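Local coordinates for protein acetyl-CoA C-acetyltransferase (Syntrophomonas wolfei subsp. wolfei, PDB 7N7Z) that probably acts as an acetoacetyl-CoA thiolase, joining two acetyl-CoA molecules into acetoacetyl-CoA and free CoA, or running the reverse cleavage, at residues A14-G19 with G23-V28; A45-G50 with A259-S264; P126-Q131 with L148-V153; D180-T185 with S352-G357; A297-K302 with G384-V389. All coordinates share one frame; numbering follows the deposited sequence.

Contact 1. Residues A14-G19 with G23-V28; sequences ARTPIG and GGLASV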
# COMPACT_ATOMS: atom_id res chain seq x y z
N ALA B 14 15.22 -34.63 2.27
CA ALA B 14 13.84 -34.61 1.80
C ALA B 14 13.57 -33.26 1.14
O ALA B 14 14.24 -32.26 1.41
CB ALA B 14 12.85 -34.84 2.94
N ARG B 15 12.57 -33.27 0.26
CA ARG B 15 12.08 -32.04 -0.35
C ARG B 15 10.59 -32.21 -0.62
O ARG B 15 10.09 -33.33 -0.75
CB ARG B 15 12.83 -31.70 -1.64
CG ARG B 15 12.58 -32.64 -2.82
CD ARG B 15 13.02 -32.00 -4.13
NE ARG B 15 12.84 -32.88 -5.28
CZ ARG B 15 11.81 -32.84 -6.11
NH1 ARG B 15 10.80 -31.99 -5.94
NH2 ARG B 15 11.78 -33.67 -7.15
N THR B 16 9.89 -31.09 -0.69
CA THR B 16 8.51 -31.08 -1.13
C THR B 16 8.48 -31.08 -2.65
O THR B 16 9.51 -30.89 -3.31
CB THR B 16 7.78 -29.86 -0.57
OG1 THR B 16 8.22 -28.68 -1.26
CG2 THR B 16 8.05 -29.70 0.92
N PRO B 17 7.32 -31.31 -3.25
CA PRO B 17 7.19 -31.10 -4.70
C PRO B 17 7.47 -29.64 -5.04
O PRO B 17 7.34 -28.74 -4.21
CB PRO B 17 5.74 -31.48 -5.00
CG PRO B 17 5.33 -32.35 -3.86
CD PRO B 17 6.07 -31.83 -2.66
N ILE B 18 7.87 -29.42 -6.29
CA ILE B 18 8.11 -28.07 -6.80
C ILE B 18 6.81 -27.58 -7.41
O ILE B 18 6.41 -28.04 -8.49
CB ILE B 18 9.27 -28.05 -7.81
CG1 ILE B 18 10.54 -28.60 -7.16
CG2 ILE B 18 9.50 -26.63 -8.31
CD1 ILE B 18 11.73 -28.67 -8.09
N GLY B 19 6.15 -26.65 -6.73
CA GLY B 19 4.86 -26.16 -7.17
C GLY B 19 4.97 -25.00 -8.15
O GLY B 19 5.97 -24.30 -8.20
N GLY B 23 0.36 -21.78 -7.79
CA GLY B 23 -0.23 -23.05 -8.16
C GLY B 23 -0.63 -23.91 -6.98
O GLY B 23 -1.30 -23.45 -6.06
N GLY B 24 -0.20 -25.18 -6.99
CA GLY B 24 -0.67 -26.13 -6.01
C GLY B 24 -0.30 -25.78 -4.58
O GLY B 24 -1.05 -26.08 -3.65
N LEU B 25 0.85 -25.14 -4.39
CA LEU B 25 1.35 -24.83 -3.05
C LEU B 25 1.22 -23.35 -2.70
O LEU B 25 1.79 -22.91 -1.70
CB LEU B 25 2.81 -25.27 -2.93
CG LEU B 25 3.10 -26.72 -3.30
CD1 LEU B 25 4.60 -27.00 -3.22
CD2 LEU B 25 2.33 -27.67 -2.40
N ALA B 26 0.49 -22.58 -3.51
CA ALA B 26 0.37 -21.15 -3.25
C ALA B 26 -0.23 -20.85 -1.89
O ALA B 26 -0.02 -19.75 -1.36
CB ALA B 26 -0.48 -20.50 -4.35
N SER B 27 -0.97 -21.79 -1.31
CA SER B 27 -1.61 -21.60 -0.01
C SER B 27 -0.70 -21.95 1.15
O SER B 27 -1.11 -21.76 2.31
CB SER B 27 -2.88 -22.44 0.07
OG SER B 27 -2.66 -23.74 -0.45
N VAL B 28 0.50 -22.45 0.89
CA VAL B 28 1.41 -22.93 1.93
C VAL B 28 2.56 -21.93 2.04
O VAL B 28 3.38 -21.82 1.12
CB VAL B 28 1.92 -24.34 1.64
CG1 VAL B 28 2.58 -24.94 2.87
CG2 VAL B 28 0.78 -25.23 1.16
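Leu25 lays the end of one branch, CD1, against the main chain that leads from Pro17 to Gly19. The nearest approach is to a carbonyl oxygen, with Leu25 CD1 lying 3.4 Å from Pro17 O. The same methyl lies 3.9 Å from Gly19 N and, less closely, near the hydroxyl of Thr16. CG stands opposite the carbonyl carbon of Leu25 and beside its own N (chi1 -53°), which sends the branch across toward 14-19. Gly19 and Leu25 are the closest residues of the two backbones, with 5.6 Å between Gly19 CA and Leu25 CA.

The oxygen under the methyl already has a polar partner: Thr16 OG1 donates to Pro17 O over 3.1 Å, from a position tilted 32° out of the carbonyl plane. Thr16 OG1 also accepts the backbone N-H of Ala257, so the hydroxyl is gripped twice and its rotation is fixed. Next to it, Arg15 NH1 binds Thr16 O, while its guanidinium forms salt bridges with Glu202 and Asp220. In 23-28, two overlapping type I turns, Gly23 to Ala26 and Leu25 to Val28, present Leu25; the second is closed by Val28 N to Leu25 O at 2.9 Å.

This is the strand-to-loop exit of the N-terminal thiolase domain, where Gly19, having no side chain, lets the chains come close as strand 8-20 gives way to the loop before helix 30-45. Thr16 and Val28 both rest on Leu33 of that helix, Thr16 and Ile18 pack on Cys256 of the neighbouring strand 254-264, and Leu25 reaches Val206 of strand 206-208.

Contact 2. Residues A45-G50 with A259-S264; sequences AGVDPG and AAVFMS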
# COMPACT_ATOMS: atom_id res chain seq x y z
N ALA B 45 16.44 -39.58 8.80
CA ALA B 45 17.73 -39.78 9.45
C ALA B 45 17.60 -40.67 10.68
O ALA B 45 18.57 -41.35 11.05
CB ALA B 45 18.33 -38.43 9.84
N GLY B 46 16.43 -40.69 11.31
CA GLY B 46 16.27 -41.44 12.54
C GLY B 46 16.90 -40.79 13.74
O GLY B 46 17.29 -41.48 14.69
N VAL B 47 17.01 -39.46 13.74
CA VAL B 47 17.63 -38.71 14.83
C VAL B 47 16.54 -38.07 15.67
O VAL B 47 15.53 -37.59 15.13
CB VAL B 47 18.61 -37.65 14.29
CG1 VAL B 47 17.84 -36.49 13.66
CG2 VAL B 47 19.52 -37.15 15.40
N ASP B 48 16.74 -38.05 16.98
CA ASP B 48 15.84 -37.33 17.86
C ASP B 48 16.02 -35.84 17.64
O ASP B 48 17.14 -35.33 17.80
CB ASP B 48 16.11 -37.70 19.32
CG ASP B 48 15.40 -36.77 20.29
OD1 ASP B 48 14.27 -36.34 19.99
OD2 ASP B 48 15.97 -36.48 21.36
N PRO B 49 14.98 -35.09 17.27
CA PRO B 49 15.17 -33.65 17.05
C PRO B 49 15.67 -32.90 18.27
O PRO B 49 16.22 -31.80 18.12
CB PRO B 49 13.77 -33.16 16.63
CG PRO B 49 12.83 -34.24 17.06
CD PRO B 49 13.60 -35.51 16.98
N GLY B 50 15.52 -33.46 19.47
CA GLY B 50 15.92 -32.78 20.68
C GLY B 50 17.41 -32.62 20.87
O GLY B 50 17.82 -31.86 21.76
N ALA B 259 15.30 -29.99 2.90
CA ALA B 259 15.94 -30.05 4.20
C ALA B 259 16.91 -31.23 4.23
O ALA B 259 16.79 -32.18 3.46
CB ALA B 259 14.92 -30.18 5.33
N ALA B 260 17.88 -31.14 5.14
CA ALA B 260 18.89 -32.18 5.27
C ALA B 260 19.45 -32.16 6.68
O ALA B 260 19.56 -31.10 7.31
CB ALA B 260 20.01 -32.00 4.24
N VAL B 261 19.82 -33.34 7.17
CA VAL B 261 20.44 -33.51 8.48
C VAL B 261 21.89 -33.90 8.25
O VAL B 261 22.17 -34.96 7.68
CB VAL B 261 19.71 -34.56 9.33
CG1 VAL B 261 20.42 -34.74 10.67
CG2 VAL B 261 18.26 -34.16 9.53
N PHE B 262 22.81 -33.05 8.70
CA PHE B 262 24.24 -33.28 8.57
C PHE B 262 24.82 -33.68 9.91
O PHE B 262 24.30 -33.32 10.97
CB PHE B 262 24.95 -32.04 8.03
CG PHE B 262 24.50 -31.63 6.66
CD1 PHE B 262 23.42 -30.78 6.50
CD2 PHE B 262 25.14 -32.10 5.53
CE1 PHE B 262 22.99 -30.40 5.24
CE2 PHE B 262 24.72 -31.73 4.27
CZ PHE B 262 23.64 -30.88 4.12
N MET B 263 25.91 -34.44 9.87
CA MET B 263 26.52 -34.97 11.08
C MET B 263 28.01 -35.20 10.85
O MET B 263 28.44 -35.49 9.74
CB MET B 263 25.88 -36.28 11.51
CG MET B 263 24.56 -36.13 12.23
SD MET B 263 23.91 -37.71 12.79
CE MET B 263 22.15 -37.43 12.58
N SER B 264 28.77 -35.08 11.93
CA SER B 264 30.13 -35.60 11.93
C SER B 264 30.08 -37.11 11.78
O SER B 264 29.19 -37.78 12.31
CB SER B 264 30.85 -35.21 13.22
OG SER B 264 30.33 -35.93 14.33
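Val47 and Met263 run past each other in opposite directions, so that the end of the methionine lies alongside the branch point of the valine. Met263 CE lies 3.9 Å from Val47 CG2 and is equally close to Val47 CB. The methionine is extended at chi2 and only partly turned from extended at chi3 (-145°), with its terminal methyl at Val47.

The other Val47 methyl, CG1, faces a different partner: it is 4.3 Å from Val261 CG1. That branch sits between the backbone N and carbonyl carbon of Val47 (chi1 73°), while CG2 stands opposite the N, so the two methyls divide between Val261 and Met263. Ala45 completes the row, its CB 4.1 Å from Val261 CB. Val261 and Met263, two apart on strand 254-264, both point their CB toward the loop.

The backbone turns on both sides of Val47. Before it, Gly46, with positive phi, ends helix 30-45 in a Schellman motif; after it, Asp48 OD1 accepts Gly50 N at 3.2 Å in an Asx turn. Ile113 of strand 113-121 touches Val47, Val261 and Met263, and Val11 of strand 8-20 touches Ala45 and Met263.

All three pairs across the contact are apolar and buried, so the helix end and the loop after it are probably held against the sheet mainly by the hydrophobic effect and dispersion, while polar bonding shapes the turn itself.

Contact 3. Residues P126-Q131 with L148-V153; sequences PYLLQQ and LSDGLV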
# COMPACT_ATOMS: atom_id res chain seq x y z
N PRO B 126 5.64 -10.97 -0.45
CA PRO B 126 4.79 -9.78 -0.39
C PRO B 126 5.26 -8.70 -1.35
O PRO B 126 6.29 -8.82 -2.03
CB PRO B 126 4.92 -9.32 1.07
CG PRO B 126 6.25 -9.84 1.51
CD PRO B 126 6.50 -11.11 0.74
N TYR B 127 4.46 -7.64 -1.43
CA TYR B 127 4.84 -6.39 -2.07
C TYR B 127 5.30 -5.41 -1.00
O TYR B 127 4.88 -5.50 0.16
CB TYR B 127 3.68 -5.81 -2.87
CG TYR B 127 3.56 -6.35 -4.28
CD1 TYR B 127 3.41 -7.72 -4.51
CD2 TYR B 127 3.60 -5.50 -5.38
CE1 TYR B 127 3.30 -8.21 -5.80
CE2 TYR B 127 3.49 -5.99 -6.67
CZ TYR B 127 3.34 -7.34 -6.88
OH TYR B 127 3.23 -7.82 -8.16
N LEU B 128 6.14 -4.46 -1.39
CA LEU B 128 6.74 -3.51 -0.47
C LEU B 128 6.20 -2.10 -0.70
O LEU B 128 5.94 -1.70 -1.84
CB LEU B 128 8.26 -3.47 -0.61
CG LEU B 128 9.00 -4.80 -0.77
CD1 LEU B 128 10.43 -4.54 -1.21
CD2 LEU B 128 8.97 -5.59 0.53
N LEU B 129 6.04 -1.36 0.39
CA LEU B 129 5.77 0.08 0.36
C LEU B 129 6.99 0.76 0.99
O LEU B 129 7.10 0.83 2.21
CB LEU B 129 4.48 0.43 1.09
CG LEU B 129 3.19 -0.13 0.49
CD1 LEU B 129 2.00 0.21 1.38
CD2 LEU B 129 2.97 0.41 -0.92
N GLN B 130 7.89 1.25 0.14
CA GLN B 130 9.18 1.73 0.63
C GLN B 130 9.03 3.02 1.44
O GLN B 130 9.73 3.21 2.45
CB GLN B 130 10.14 1.93 -0.54
CG GLN B 130 11.59 2.15 -0.14
CD GLN B 130 12.19 0.97 0.60
OE1 GLN B 130 12.69 0.02 -0.02
NE2 GLN B 130 12.15 1.02 1.93
N GLN B 131 8.14 3.92 1.02
CA GLN B 131 7.99 5.22 1.65
C GLN B 131 6.84 5.26 2.65
O GLN B 131 6.45 6.36 3.08
CB GLN B 131 7.79 6.30 0.59
CG GLN B 131 8.64 6.09 -0.66
CD GLN B 131 9.10 7.40 -1.27
OE1 GLN B 131 8.42 7.98 -2.12
NE2 GLN B 131 10.26 7.88 -0.83
N LEU B 148 10.96 -9.37 -7.58
CA LEU B 148 11.75 -8.76 -8.63
C LEU B 148 12.78 -7.78 -8.06
O LEU B 148 13.99 -7.94 -8.29
CB LEU B 148 10.83 -8.04 -9.63
CG LEU B 148 9.75 -8.90 -10.29
CD1 LEU B 148 8.91 -8.04 -11.22
CD2 LEU B 148 10.37 -10.06 -11.04
N SER B 149 12.32 -6.79 -7.30
CA SER B 149 13.20 -5.71 -6.87
C SER B 149 14.24 -6.20 -5.87
O SER B 149 15.37 -5.68 -5.85
CB SER B 149 12.38 -4.57 -6.27
OG SER B 149 11.67 -4.99 -5.11
N ASP B 150 13.90 -7.18 -5.04
CA ASP B 150 14.80 -7.69 -4.02
C ASP B 150 15.39 -9.05 -4.37
O ASP B 150 16.04 -9.67 -3.53
CB ASP B 150 14.08 -7.78 -2.67
CG ASP B 150 14.00 -6.44 -1.95
OD1 ASP B 150 14.70 -5.49 -2.36
OD2 ASP B 150 13.24 -6.35 -0.97
N GLY B 151 15.17 -9.53 -5.60
CA GLY B 151 15.63 -10.86 -5.97
C GLY B 151 15.96 -11.03 -7.44
O GLY B 151 17.14 -11.12 -7.80
N LEU B 152 14.94 -11.09 -8.29
CA LEU B 152 15.18 -11.42 -9.69
C LEU B 152 15.82 -10.27 -10.46
O LEU B 152 16.61 -10.51 -11.38
CB LEU B 152 13.87 -11.83 -10.37
CG LEU B 152 13.26 -13.18 -9.97
CD1 LEU B 152 12.10 -13.53 -10.90
CD2 LEU B 152 14.30 -14.30 -9.99
N VAL B 153 15.50 -9.03 -10.12
CA VAL B 153 16.09 -7.87 -10.78
C VAL B 153 17.40 -7.54 -10.07
O VAL B 153 17.40 -7.15 -8.90
CB VAL B 153 15.14 -6.67 -10.77
CG1 VAL B 153 15.75 -5.51 -11.54
CG2 VAL B 153 13.80 -7.05 -11.38
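The van der Waals part rests on one methyl: Leu128 CD1 comes within 3.4 Å of Asp150 OD2 and is 4.1 Å from Asp150 CG. The two side chains cross at a slant, and the same methyl is 4.1 Å from Ser149 OG. A chi1 of -42° puts Leu128 CG opposite its carbonyl carbon, directing the branch toward the helix. Backbones stay well apart, with Leu128 CA and Ser149 CA separated by 9.4 Å.

The side-chain hydrogen bonds of Asp150 go to another subunit. Its OD2 accepts Gly64 N of the second subunit and its OD1 accepts Gly66 N of that same subunit, so both carboxylate oxygens are tied down beside the leucine methyl. Internal to helix 146-152 is a wider pi-type turn, in which Val153 N reaches Leu148 O.

Sheet pairing forms a third kind: residues 127-129 run antiparallel to a strand of the second subunit, where Leu128 also packs on Leu128 of that subunit. Leu129 meets Leu129 of the fourth subunit, consistent with the tetramerisation loop of tetrameric thiolases.

A buried carboxylate against a hydrocarbon would cost desolvation; the two intersubunit N-H groups probably repay it, coupling the packing to assembly.

Contact 4. Residues D180-T185 with S352-G357; sequences DALALT and SGIGLG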
# COMPACT_ATOMS: atom_id res chain seq x y z
N ASP B 180 16.08 -23.75 -27.55
CA ASP B 180 14.82 -24.49 -27.51
C ASP B 180 15.07 -25.99 -27.52
O ASP B 180 14.33 -26.75 -26.88
CB ASP B 180 13.94 -24.08 -28.69
CG ASP B 180 13.20 -22.78 -28.45
OD1 ASP B 180 12.98 -22.42 -27.27
OD2 ASP B 180 12.84 -22.10 -29.44
N ALA B 181 16.10 -26.44 -28.23
CA ALA B 181 16.42 -27.87 -28.26
C ALA B 181 16.76 -28.38 -26.86
O ALA B 181 16.16 -29.35 -26.38
CB ALA B 181 17.57 -28.13 -29.22
N LEU B 182 17.71 -27.73 -26.19
CA LEU B 182 18.06 -28.13 -24.83
C LEU B 182 16.85 -28.04 -23.91
O LEU B 182 16.56 -28.97 -23.14
CB LEU B 182 19.20 -27.26 -24.31
CG LEU B 182 19.80 -27.68 -22.96
CD1 LEU B 182 21.30 -27.42 -22.93
CD2 LEU B 182 19.11 -26.95 -21.81
N ALA B 183 16.12 -26.92 -23.99
CA ALA B 183 14.99 -26.72 -23.09
C ALA B 183 13.96 -27.83 -23.24
O ALA B 183 13.37 -28.28 -22.24
CB ALA B 183 14.35 -25.36 -23.37
N LEU B 184 13.72 -28.29 -24.47
CA LEU B 184 12.74 -29.35 -24.68
C LEU B 184 13.10 -30.59 -23.88
O LEU B 184 12.26 -31.16 -23.17
CB LEU B 184 12.64 -29.68 -26.17
CG LEU B 184 11.78 -30.89 -26.54
CD1 LEU B 184 10.32 -30.65 -26.18
CD2 LEU B 184 11.92 -31.22 -28.02
N THR B 185 14.36 -31.04 -23.98
CA THR B 185 14.77 -32.24 -23.27
C THR B 185 14.53 -32.11 -21.77
O THR B 185 14.16 -33.09 -21.11
CB THR B 185 16.25 -32.53 -23.54
OG1 THR B 185 17.01 -31.32 -23.45
CG2 THR B 185 16.43 -33.13 -24.93
N SER B 352 15.92 -30.25 -15.07
CA SER B 352 16.46 -29.34 -14.08
C SER B 352 15.60 -28.09 -13.98
O SER B 352 14.37 -28.16 -14.13
CB SER B 352 17.91 -28.98 -14.42
OG SER B 352 18.58 -28.44 -13.30
N GLY B 353 16.22 -26.93 -13.74
CA GLY B 353 15.46 -25.72 -13.49
C GLY B 353 14.50 -25.37 -14.60
O GLY B 353 13.42 -24.83 -14.34
N ILE B 354 14.86 -25.65 -15.85
CA ILE B 354 14.01 -25.27 -16.97
C ILE B 354 12.73 -26.11 -16.98
O ILE B 354 11.64 -25.59 -17.23
CB ILE B 354 14.78 -25.40 -18.30
CG1 ILE B 354 15.90 -24.37 -18.36
CG2 ILE B 354 13.83 -25.22 -19.48
CD1 ILE B 354 16.95 -24.67 -19.42
N GLY B 355 12.85 -27.40 -16.70
CA GLY B 355 11.70 -28.29 -16.73
C GLY B 355 10.97 -28.39 -15.41
O GLY B 355 9.74 -28.41 -15.37
N LEU B 356 11.73 -28.45 -14.31
CA LEU B 356 11.14 -28.64 -12.99
C LEU B 356 10.87 -27.34 -12.25
O LEU B 356 10.03 -27.33 -11.34
CB LEU B 356 12.06 -29.52 -12.13
CG LEU B 356 12.05 -31.02 -12.44
CD1 LEU B 356 13.19 -31.70 -11.70
CD2 LEU B 356 10.71 -31.64 -12.07
N GLY B 357 11.54 -26.26 -12.60
CA GLY B 357 11.37 -24.98 -11.94
C GLY B 357 12.57 -24.62 -11.08
O GLY B 357 13.48 -25.42 -10.84
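Two helices approach most closely at Ala183 and Ile354, whose CA atoms are 6.4 Å apart. One is the long helix 176-196, the other the short helix 353-356, which is held by bonds such as Gly357 N to Gly353 O at 2.9 Å.

Ile354 supplies the second helix's side of the touch with both of its branches. Its short branch, CG2, sits 3.9 Å from Ala183 CB and almost as close to Ala183 CA. Its long arm ends in CD1, 3.9 Å from Leu182 CD2. A chi1 of -67° sets CG2 opposite the backbone N and CG1 opposite the carbonyl carbon, which splits the two branches between the neighbouring residues. The Leu182 and Ile354 side chains cross at about a right angle, and the leucine gets there by its end, since its CB does not aim at the other helix.

Around them, Leu182 also packs on Val327 and Leu328 of helix 324-336, and Ile354 on Ala324. His358, a predicted proton acceptor, follows directly after Gly357.

The contact is purely aliphatic, methyl against methyl. It therefore joins the N-terminal and C-terminal thiolase parts by shape and water exclusion, with no directional bond between the two segments.

Contact 5. Residues A297-K302 with G384-V389; sequences AVAMPK and GASLCV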
# COMPACT_ATOMS: atom_id res chain seq x y z
N ALA B 297 30.89 -22.55 -14.46
CA ALA B 297 32.08 -22.85 -15.25
C ALA B 297 33.37 -22.49 -14.51
O ALA B 297 34.44 -22.94 -14.91
CB ALA B 297 32.03 -22.11 -16.58
N VAL B 298 33.28 -21.69 -13.45
CA VAL B 298 34.43 -21.37 -12.63
C VAL B 298 34.37 -22.03 -11.26
O VAL B 298 35.41 -22.29 -10.65
CB VAL B 298 34.61 -19.84 -12.48
CG1 VAL B 298 34.98 -19.22 -13.82
CG2 VAL B 298 33.36 -19.19 -11.92
N ALA B 299 33.17 -22.33 -10.75
CA ALA B 299 33.05 -22.99 -9.46
C ALA B 299 33.34 -24.48 -9.56
O ALA B 299 34.01 -25.05 -8.70
CB ALA B 299 31.65 -22.76 -8.88
N MET B 300 32.84 -25.13 -10.62
CA MET B 300 33.05 -26.57 -10.75
C MET B 300 34.52 -26.94 -10.84
O MET B 300 34.96 -27.84 -10.10
CB MET B 300 32.27 -27.09 -11.97
CG MET B 300 30.77 -27.11 -11.78
SD MET B 300 29.89 -27.32 -13.34
CE MET B 300 30.15 -29.06 -13.64
N PRO B 301 35.34 -26.30 -11.69
CA PRO B 301 36.77 -26.64 -11.69
C PRO B 301 37.44 -26.35 -10.36
O PRO B 301 38.35 -27.09 -9.95
CB PRO B 301 37.35 -25.76 -12.81
CG PRO B 301 36.18 -25.35 -13.64
CD PRO B 301 35.02 -25.28 -12.70
N LYS B 302 37.02 -25.30 -9.65
CA LYS B 302 37.65 -24.94 -8.39
C LYS B 302 37.43 -26.02 -7.34
O LYS B 302 38.39 -26.51 -6.73
CB LYS B 302 37.11 -23.60 -7.90
CG LYS B 302 37.83 -23.06 -6.67
CD LYS B 302 37.40 -21.64 -6.36
CE LYS B 302 37.49 -21.34 -4.88
NZ LYS B 302 36.91 -20.01 -4.54
N GLY B 384 28.18 -34.61 -7.70
CA GLY B 384 28.50 -33.20 -7.59
C GLY B 384 27.31 -32.36 -7.98
O GLY B 384 26.48 -32.77 -8.79
N ALA B 385 27.23 -31.16 -7.39
CA ALA B 385 26.14 -30.24 -7.66
C ALA B 385 26.67 -28.82 -7.68
O ALA B 385 27.45 -28.43 -6.80
CB ALA B 385 25.03 -30.38 -6.61
N SER B 386 26.26 -28.05 -8.68
CA SER B 386 26.68 -26.67 -8.82
C SER B 386 25.54 -25.87 -9.44
O SER B 386 24.61 -26.44 -10.02
CB SER B 386 27.95 -26.55 -9.68
OG SER B 386 28.38 -25.20 -9.76
N LEU B 387 25.63 -24.55 -9.32
CA LEU B 387 24.60 -23.68 -9.87
C LEU B 387 25.09 -22.24 -9.87
O LEU B 387 25.84 -21.83 -8.98
CB LEU B 387 23.29 -23.80 -9.07
CG LEU B 387 23.21 -23.10 -7.71
CD1 LEU B 387 21.75 -23.00 -7.27
CD2 LEU B 387 24.03 -23.83 -6.66
N CYS B 388 24.66 -21.49 -10.88
CA CYS B 388 24.95 -20.07 -10.95
C CYS B 388 24.13 -19.32 -9.91
O CYS B 388 23.18 -19.84 -9.32
CB CYS B 388 24.66 -19.53 -12.35
SG CYS B 388 22.90 -19.46 -12.76
N VAL B 389 24.50 -18.06 -9.68
CA VAL B 389 23.87 -17.23 -8.66
C VAL B 389 23.69 -15.82 -9.19
O VAL B 389 24.59 -15.27 -9.83
CB VAL B 389 24.71 -17.21 -7.36
CG1 VAL B 389 24.34 -16.02 -6.49
CG2 VAL B 389 24.53 -18.51 -6.60
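Ser386, Ala299 and Met300 meet without an aromatic ring, amide, carboxylate or guanidinium among them, so the contact has no stacked faces or ring edges; aliphatic carbons lie against a hydroxymethyl group. Met300 CG approaches Ser386 CB to 3.6 Å and Ser386 OG to 3.7 Å, touching the serine alongside with the middle of its chain and not with its tip. Ala299 adds its CB, 4.2 Å from Ser386 OG.

The hydroxyl stands opposite the serine's backbone N (chi1 -178°), and its hydrogen bond goes to Met395 O on the adjoining strand 394-400, so the buried polar atom is satisfied within the sheet. The backbones come to 6.7 Å, between Met300 CA and Ser386 CA. Helix 296-307 is kinked here, since Pro301 N makes no bond to the preceding turn.

Ser386 points to helix 296-307, whereas Ala385 and Leu387 point away and rest on helix 360-378. This sandwiching of a strand between helical layers is characteristic of the thiolase fold, and strand 382-387 leads directly into Cys388, a predicted proton acceptor of the active site.

In the fold
From the N terminus, contact 1 closes a tight loop at the end of strand 8-20, with three residues between its segments. Contact 2 opens next and spans 208 residues, bringing the end of helix 30-45 onto strand 254-264; it meets contact 1 through a probable hydrogen bond, Ala14 O to Ala259 N, at 2.9 Å. Contact 3 is nested inside that loop, in the part that reaches other subunits. Contact 4 begins within it too but ends at 352-357, so it crosses contact 2, ties N-terminal to C-terminal parts and packs against contact 1, Ile18 CG2 lying 3.2 Å from Leu356 O. Contact 5 crosses contact 4 and shares the central sheet with contacts 1 and 2.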